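Local coordinates for protein putative polyketide cyclase (Silicibacter sp. TM1040, PDB 3F8H) that is of unknown function but carries a SnoaL-like domain, may act as a polyketide cyclase, and has calcium bound in the crystal, at residues C42-A48 and R128-R134; Y96-Y102 and Q114-P120. All coordinates share one frame; numbering follows the deposited sequence.

Contact 1. Residues C42-A48 and R128-R134; sequences CLSEDVA and RDGLITR
With chi1 62°, the Asp46 carboxylate sits between its backbone N and carbonyl carbon and swings toward Arg128, whose chain leaves the backbone extended and bends at chi3. The two come from opposite directions, their planes 51° apart. Arg128 NH2 gives a 2.9 Å hydrogen bond to the syn side of Asp46 OD1 within a salt bridge; the links to OD2 are weak. Asp46 OD1 also accepts from Ser44 OG at 2.5 Å, while Thr133 CG2 lies above one face of the Arg128 guanidinium, offset toward its rim.

Next to this group the backbones pair in parallel. Ile132 N binds Cys42 O and Ser44 N binds Ile132 O, the latter nearly straight at 178°. A type I turn from Ser44 to Val47 rounds a corner, and pairing resumes where Ala48 N reaches Thr133 O, as strand 47-50 joins strand 131-139 in the mixed sheet. One water donates to both Asp46 O and Thr133 O, linking the corner to that strand. Leu43 CD2 packs 3.7 Å from Ile132 CB, near Phe63 of helix 60-73. Two donors on one oxygen would favour an ionised Asp46 and should help fix the Ser44-Val47 turn against the type I' turn Arg128-Leu131.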
loop_
_atom_site.group_PDB
_atom_site.type_symbol
_atom_site.label_atom_id
_atom_site.label_comp_id
_atom_site.label_asym_id
_atom_site.label_seq_id
_atom_site.Cartn_x
_atom_site.Cartn_y
_atom_site.Cartn_z
ATOM N N CYS A 42 20.907 -1.040 3.131
ATOM C CA CYS A 42 19.754 -0.991 4.042
ATOM C C CYS A 42 19.058 -2.334 4.189
ATOM O O CYS A 42 18.158 -2.515 5.019
ATOM C CB CYS A 42 18.711 -0.015 3.511
ATOM S SG CYS A 42 19.202 1.684 3.655
ATOM N N LEU A 43 19.472 -3.272 3.353
ATOM C CA LEU A 43 18.842 -4.580 3.297
ATOM C C LEU A 43 19.606 -5.719 3.932
ATOM O O LEU A 43 20.830 -5.765 3.901
ATOM C CB LEU A 43 18.613 -4.981 1.835
ATOM C CG LEU A 43 18.049 -3.929 0.900
ATOM C CD1 LEU A 43 17.964 -4.527 -0.462
ATOM C CD2 LEU A 43 16.651 -3.357 1.332
ATOM N N SER A 44 18.841 -6.681 4.441
ATOM C CA SER A 44 19.427 -7.932 4.946
ATOM C C SER A 44 19.801 -8.850 3.773
ATOM O O SER A 44 19.282 -8.726 2.667
ATOM C CB SER A 44 18.465 -8.694 5.877
ATOM O OG SER A 44 17.359 -9.182 5.151
ATOM N N GLU A 45 20.720 -9.772 4.057
ATOM C CA GLU A 45 21.205 -10.724 3.065
ATOM C C GLU A 45 20.072 -11.599 2.587
ATOM O O GLU A 45 20.066 -12.108 1.474
ATOM C CB GLU A 45 22.331 -11.585 3.645
ATOM C CG GLU A 45 23.630 -10.827 3.875
ATOM C CD GLU A 45 24.362 -10.549 2.580
ATOM O OE1 GLU A 45 23.791 -10.854 1.515
ATOM O OE2 GLU A 45 25.522 -10.073 2.623
ATOM N N ASP A 46 19.079 -11.747 3.437
ATOM C CA ASP A 46 17.907 -12.609 3.113
ATOM C C ASP A 46 16.638 -11.824 2.727
ATOM O O ASP A 46 15.508 -12.313 2.723
ATOM C CB ASP A 46 17.648 -13.567 4.239
ATOM C CG ASP A 46 17.292 -12.872 5.528
ATOM O OD1 ASP A 46 17.528 -11.651 5.655
ATOM O OD2 ASP A 46 16.787 -13.571 6.418
ATOM N N VAL A 47 16.854 -10.601 2.319
ATOM C CA VAL A 47 15.726 -9.732 1.952
ATOM C C VAL A 47 14.774 -10.395 0.929
ATOM O O VAL A 47 15.194 -10.991 -0.064
ATOM C CB VAL A 47 16.203 -8.382 1.429
ATOM C CG1 VAL A 47 16.991 -8.575 0.093
ATOM C CG2 VAL A 47 15.001 -7.397 1.315
ATOM N N ALA A 48 13.487 -10.326 1.263
ATOM C CA ALA A 48 12.417 -10.800 0.437
ATOM C C ALA A 48 11.702 -9.628 -0.187
ATOM O O ALA A 48 10.954 -8.903 0.469
ATOM C CB ALA A 48 11.424 -11.704 1.231
ATOM N N ARG A 128 14.684 -6.406 10.668
ATOM C CA ARG A 128 15.303 -7.166 11.730
ATOM C C ARG A 128 16.740 -6.638 11.939
ATOM O O ARG A 128 17.490 -6.405 10.990
ATOM C CB ARG A 128 15.302 -8.649 11.392
ATOM C CG ARG A 128 16.020 -9.517 12.406
ATOM C CD ARG A 128 16.244 -10.942 11.865
ATOM N NE ARG A 128 17.151 -10.958 10.705
ATOM C CZ ARG A 128 16.857 -11.454 9.497
ATOM N NH1 ARG A 128 15.688 -12.044 9.266
ATOM N NH2 ARG A 128 17.757 -11.403 8.526
ATOM N N ASP A 129 17.065 -6.357 13.187
ATOM C CA ASP A 129 18.392 -5.855 13.546
ATOM C C ASP A 129 18.743 -4.624 12.722
ATOM O O ASP A 129 19.895 -4.431 12.321
ATOM C CB ASP A 129 19.435 -6.916 13.287
ATOM C CG ASP A 129 19.328 -8.097 14.238
ATOM O OD1 ASP A 129 18.691 -7.966 15.299
ATOM O OD2 ASP A 129 19.928 -9.147 13.920
ATOM N N GLY A 130 17.718 -3.866 12.395
ATOM C CA GLY A 130 17.884 -2.568 11.695
ATOM C C GLY A 130 17.943 -2.592 10.172
ATOM O O GLY A 130 18.144 -1.572 9.495
ATOM N N LEU A 131 17.789 -3.782 9.644
ATOM C CA LEU A 131 17.833 -4.001 8.236
ATOM C C LEU A 131 16.493 -4.475 7.671
ATOM O O LEU A 131 15.752 -5.207 8.273
ATOM C CB LEU A 131 18.924 -5.019 7.918
ATOM C CG LEU A 131 20.332 -4.527 8.326
ATOM C CD1 LEU A 131 21.363 -5.595 8.084
ATOM C CD2 LEU A 131 20.668 -3.243 7.544
ATOM N N ILE A 132 16.221 -4.030 6.465
ATOM C CA ILE A 132 14.995 -4.402 5.767
ATOM C C ILE A 132 15.047 -5.855 5.339
ATOM O O ILE A 132 15.936 -6.256 4.595
ATOM C CB ILE A 132 14.758 -3.523 4.536
ATOM C CG1 ILE A 132 14.525 -2.068 4.977
ATOM C CG2 ILE A 132 13.544 -4.082 3.720
ATOM C CD1 ILE A 132 14.654 -1.041 3.810
ATOM N N THR A 133 14.097 -6.646 5.822
ATOM C CA THR A 133 14.052 -8.075 5.498
ATOM C C THR A 133 12.933 -8.421 4.518
ATOM O O THR A 133 12.821 -9.555 4.005
ATOM C CB THR A 133 13.853 -8.937 6.765
ATOM O OG1 THR A 133 12.607 -8.594 7.375
ATOM C CG2 THR A 133 15.044 -8.756 7.780
ATOM N N ARG A 134 12.067 -7.446 4.339
ATOM C CA ARG A 134 10.983 -7.527 3.362
ATOM C C ARG A 134 10.544 -6.166 2.895
ATOM O O ARG A 134 10.434 -5.223 3.678
ATOM C CB ARG A 134 9.731 -8.190 3.937
ATOM C CG ARG A 134 8.607 -7.962 2.937
ATOM C CD ARG A 134 7.311 -8.458 3.354
ATOM N NE ARG A 134 6.731 -7.829 4.543
ATOM C CZ ARG A 134 5.703 -6.980 4.547
ATOM N NH1 ARG A 134 5.113 -6.566 3.425
ATOM N NH2 ARG A 134 5.265 -6.549 5.712
HETATM O O HOH W 1 13.494 -12.204 4.650
#

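Contact 2. Residues Y96-Y102 and Q114-P120; sequences YTVNGTY and QQSYKLP
Gly100 lies against the ring of Tyr117 in an antiparallel pair of neighbouring strands, part of the curved mixed sheet of this SnoaL-like, alpha+beta fold. Gly100 CA is 3.8 Å from the ring centroid, 21° off the normal, a CH-pi contact over the face. Tyr117 reaches it because chi1 of 54° places CG between its backbone N and carbonyl carbon, leaning the ring across to the partner strand; Gly100, with no side chain, lets the ring lie directly on the backbone. At the ring edge stands Val98 CG1, in plane and 3.9 Å from Tyr117 CE2. Val98 also lies side by side with Leu119, its CB against Leu119 CD2. Near the strand ends Tyr102 and Gln115 lie side by side, ring and amide planes 27° apart, with Gln115 OE1 3.6 Å from Tyr102 CD2.

The backbones fix this register. Val98 and Leu119 form a hydrogen-bonded pair, as do Gly100 and Tyr117, where Gly100 N meets Tyr117 O at 2.9 Å. On the other face, in one of its two modelled conformers, the aliphatic part of Lys118 runs alongside Asn99 and crosses the Thr97 side chain obliquely, near CG2.

Farther out, helix 141-149 packs on Tyr117 and Leu119 through Trp144, Gln147 and Val148, and Tyr117 OH is hydrogen-bonded to Glu76 of strand 74-85. On the opposite face, Asn99 ND2 binds Glu77 O and Thr79 OG1 of that same strand. Gln115 OE1 accepts from Arg113 N.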
loop_
_atom_site.group_PDB
_atom_site.type_symbol
_atom_site.label_atom_id
_atom_site.label_comp_id
_atom_site.label_asym_id
_atom_site.label_seq_id
_atom_site.Cartn_x
_atom_site.Cartn_y
_atom_site.Cartn_z
ATOM N N TYR A 96 4.015 7.954 -0.350
ATOM C CA TYR A 96 4.737 9.008 -1.065
ATOM C C TYR A 96 4.207 9.168 -2.483
ATOM O O TYR A 96 3.363 8.403 -2.951
ATOM C CB TYR A 96 6.244 8.690 -1.078
ATOM C CG TYR A 96 6.542 7.255 -1.481
ATOM C CD1 TYR A 96 6.556 6.266 -0.540
ATOM C CD2 TYR A 96 6.754 6.893 -2.815
ATOM C CE1 TYR A 96 6.768 4.928 -0.896
ATOM C CE2 TYR A 96 6.964 5.583 -3.180
ATOM C CZ TYR A 96 6.968 4.595 -2.211
ATOM O OH TYR A 96 7.180 3.272 -2.548
ATOM N N THR A 97 4.759 10.179 -3.123
ATOM C CA THR A 97 4.455 10.558 -4.503
ATOM C C THR A 97 5.633 10.257 -5.426
ATOM O O THR A 97 6.761 10.652 -5.182
ATOM C CB THR A 97 4.094 12.051 -4.639
ATOM O OG1 THR A 97 2.982 12.335 -3.779
ATOM C CG2 THR A 97 3.713 12.418 -6.133
ATOM N N VAL A 98 5.333 9.469 -6.441
ATOM C CA VAL A 98 6.297 9.118 -7.472
ATOM C C VAL A 98 6.136 10.026 -8.679
ATOM O O VAL A 98 5.055 10.122 -9.259
ATOM C CB VAL A 98 6.098 7.680 -7.968
ATOM C CG1 VAL A 98 7.108 7.382 -9.077
ATOM C CG2 VAL A 98 6.209 6.664 -6.772
ATOM N N ASN A 99 7.231 10.703 -9.007
ATOM C CA ASN A 99 7.341 11.569 -10.167
ATOM C C ASN A 99 8.406 10.996 -11.085
ATOM O O ASN A 99 9.544 10.855 -10.664
ATOM C CB ASN A 99 7.818 12.951 -9.757
ATOM C CG ASN A 99 7.065 13.502 -8.578
ATOM O OD1 ASN A 99 6.083 14.233 -8.785
ATOM N ND2 ASN A 99 7.482 13.121 -7.319
ATOM N N GLY A 100 8.040 10.663 -12.318
ATOM C CA GLY A 100 9.008 10.102 -13.269
ATOM C C GLY A 100 8.835 10.341 -14.749
ATOM O O GLY A 100 7.918 10.968 -15.206
ATOM N N THR A 101 9.786 9.752 -15.454
ATOM C CA THR A 101 9.874 9.700 -16.909
ATOM C C THR A 101 10.137 8.260 -17.308
ATOM O O THR A 101 11.003 7.587 -16.747
ATOM C CB THR A 101 11.023 10.573 -17.394
ATOM O OG1 THR A 101 10.843 11.878 -16.833
ATOM C CG2 THR A 101 11.079 10.685 -18.975
ATOM N N TYR A 102 9.362 7.802 -18.282
ATOM C CA TYR A 102 9.458 6.420 -18.799
ATOM C C TYR A 102 10.459 6.435 -19.940
ATOM O O TYR A 102 10.189 6.922 -21.063
ATOM C CB TYR A 102 8.066 5.927 -19.156
ATOM C CG TYR A 102 7.912 4.480 -19.537
ATOM C CD1 TYR A 102 8.777 3.505 -19.082
ATOM C CD2 TYR A 102 6.821 4.082 -20.282
ATOM C CE1 TYR A 102 8.570 2.166 -19.412
ATOM C CE2 TYR A 102 6.618 2.786 -20.625
ATOM C CZ TYR A 102 7.477 1.819 -20.194
ATOM O OH TYR A 102 7.212 0.509 -20.558
ATOM N N GLN A 114 9.371 8.484 -23.339
ATOM C CA GLN A 114 9.834 9.545 -22.444
ATOM C C GLN A 114 8.649 10.272 -21.843
ATOM O O GLN A 114 8.700 11.465 -21.595
ATOM C CB GLN A 114 10.760 10.515 -23.145
ATOM C CG GLN A 114 11.802 9.834 -23.996
ATOM C CD GLN A 114 12.636 8.860 -23.226
ATOM O OE1 GLN A 114 13.167 9.192 -22.161
ATOM N NE2 GLN A 114 12.776 7.635 -23.759
ATOM N N GLN A 115 7.571 9.523 -21.648
ATOM C CA GLN A 115 6.350 10.042 -21.012
ATOM C C GLN A 115 6.615 10.355 -19.542
ATOM O O GLN A 115 7.259 9.576 -18.836
ATOM C CB GLN A 115 5.174 9.026 -20.967
ATOM C CG GLN A 115 4.720 8.340 -22.199
ATOM C CD GLN A 115 5.492 7.085 -22.468
ATOM O OE1 GLN A 115 6.719 7.048 -22.328
ATOM N NE2 GLN A 115 4.788 6.048 -22.886
ATOM N N SER A 116 6.045 11.463 -19.083
ATOM C CA SER A 116 6.109 11.813 -17.667
ATOM C C SER A 116 4.882 11.251 -16.933
ATOM O O SER A 116 3.804 11.003 -17.510
ATOM C CB SER A 116 6.257 13.330 -17.481
ATOM O OG SER A 116 5.022 13.969 -17.645
ATOM N N TYR A 117 5.063 10.980 -15.658
ATOM C CA TYR A 117 3.975 10.483 -14.857
ATOM C C TYR A 117 4.129 10.929 -13.401
ATOM O O TYR A 117 5.220 11.258 -12.908
ATOM C CB TYR A 117 3.875 8.942 -14.939
ATOM C CG TYR A 117 5.183 8.206 -14.591
ATOM C CD1 TYR A 117 6.078 7.884 -15.593
ATOM C CD2 TYR A 117 5.532 7.887 -13.283
ATOM C CE1 TYR A 117 7.281 7.217 -15.315
ATOM C CE2 TYR A 117 6.764 7.226 -12.988
ATOM C CZ TYR A 117 7.625 6.912 -14.020
ATOM O OH TYR A 117 8.833 6.277 -13.803
ATOM N N LYS A 118 3.003 10.934 -12.727
ATOM C CA LYS A 118 2.979 11.296 -11.315
ATOM C C LYS A 118 1.920 10.468 -10.635
ATOM O O LYS A 118 0.770 10.445 -11.051
ATOM C CB LYS A 118 2.684 12.780 -11.099
ATOM C CG LYS A 118 2.764 13.209 -9.634
ATOM C CD LYS A 118 2.149 14.585 -9.347
ATOM C CE LYS A 118 3.021 15.736 -9.804
ATOM N NZ LYS A 118 2.507 17.099 -9.443
ATOM N N LEU A 119 2.316 9.763 -9.598
ATOM C CA LEU A 119 1.324 8.965 -8.917
ATOM C C LEU A 119 1.726 8.566 -7.524
ATOM O O LEU A 119 2.907 8.434 -7.209
ATOM C CB LEU A 119 0.968 7.724 -9.736
ATOM C CG LEU A 119 1.998 6.624 -9.781
ATOM C CD1 LEU A 119 1.380 5.418 -10.410
ATOM C CD2 LEU A 119 3.229 7.073 -10.506
ATOM N N PRO A 120 0.719 8.383 -6.682
ATOM C CA PRO A 120 0.931 7.960 -5.337
ATOM C C PRO A 120 1.341 6.518 -5.326
ATOM O O PRO A 120 1.050 5.785 -6.256
ATOM C CB PRO A 120 -0.443 8.129 -4.679
ATOM C CG PRO A 120 -1.344 8.669 -5.696
ATOM C CD PRO A 120 -0.689 8.697 -6.982
#

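Overall arrangement
Contacts 1 and 2 sit on opposite sides of the chain's centre, their own centres 27 Å apart and their nearest atoms about 11 Å apart, without touching. Both reach the same mixed sheet, contact 1 through strands 47-50 and 131-139; strand 131-139 neighbours strand 115-128, used by contact 2, and follows it in the chain. Contact 2 is nested within the loop closed by contact 1, so the order is 42-48, 96-102, 114-120, 128-134. Contact 2 joins strands close in sequence. Contact 1 closes the early part of the chain onto strand 131-139, while contact 2 lies further across the same sheet, where strand 115-128 carries it on to 91-102.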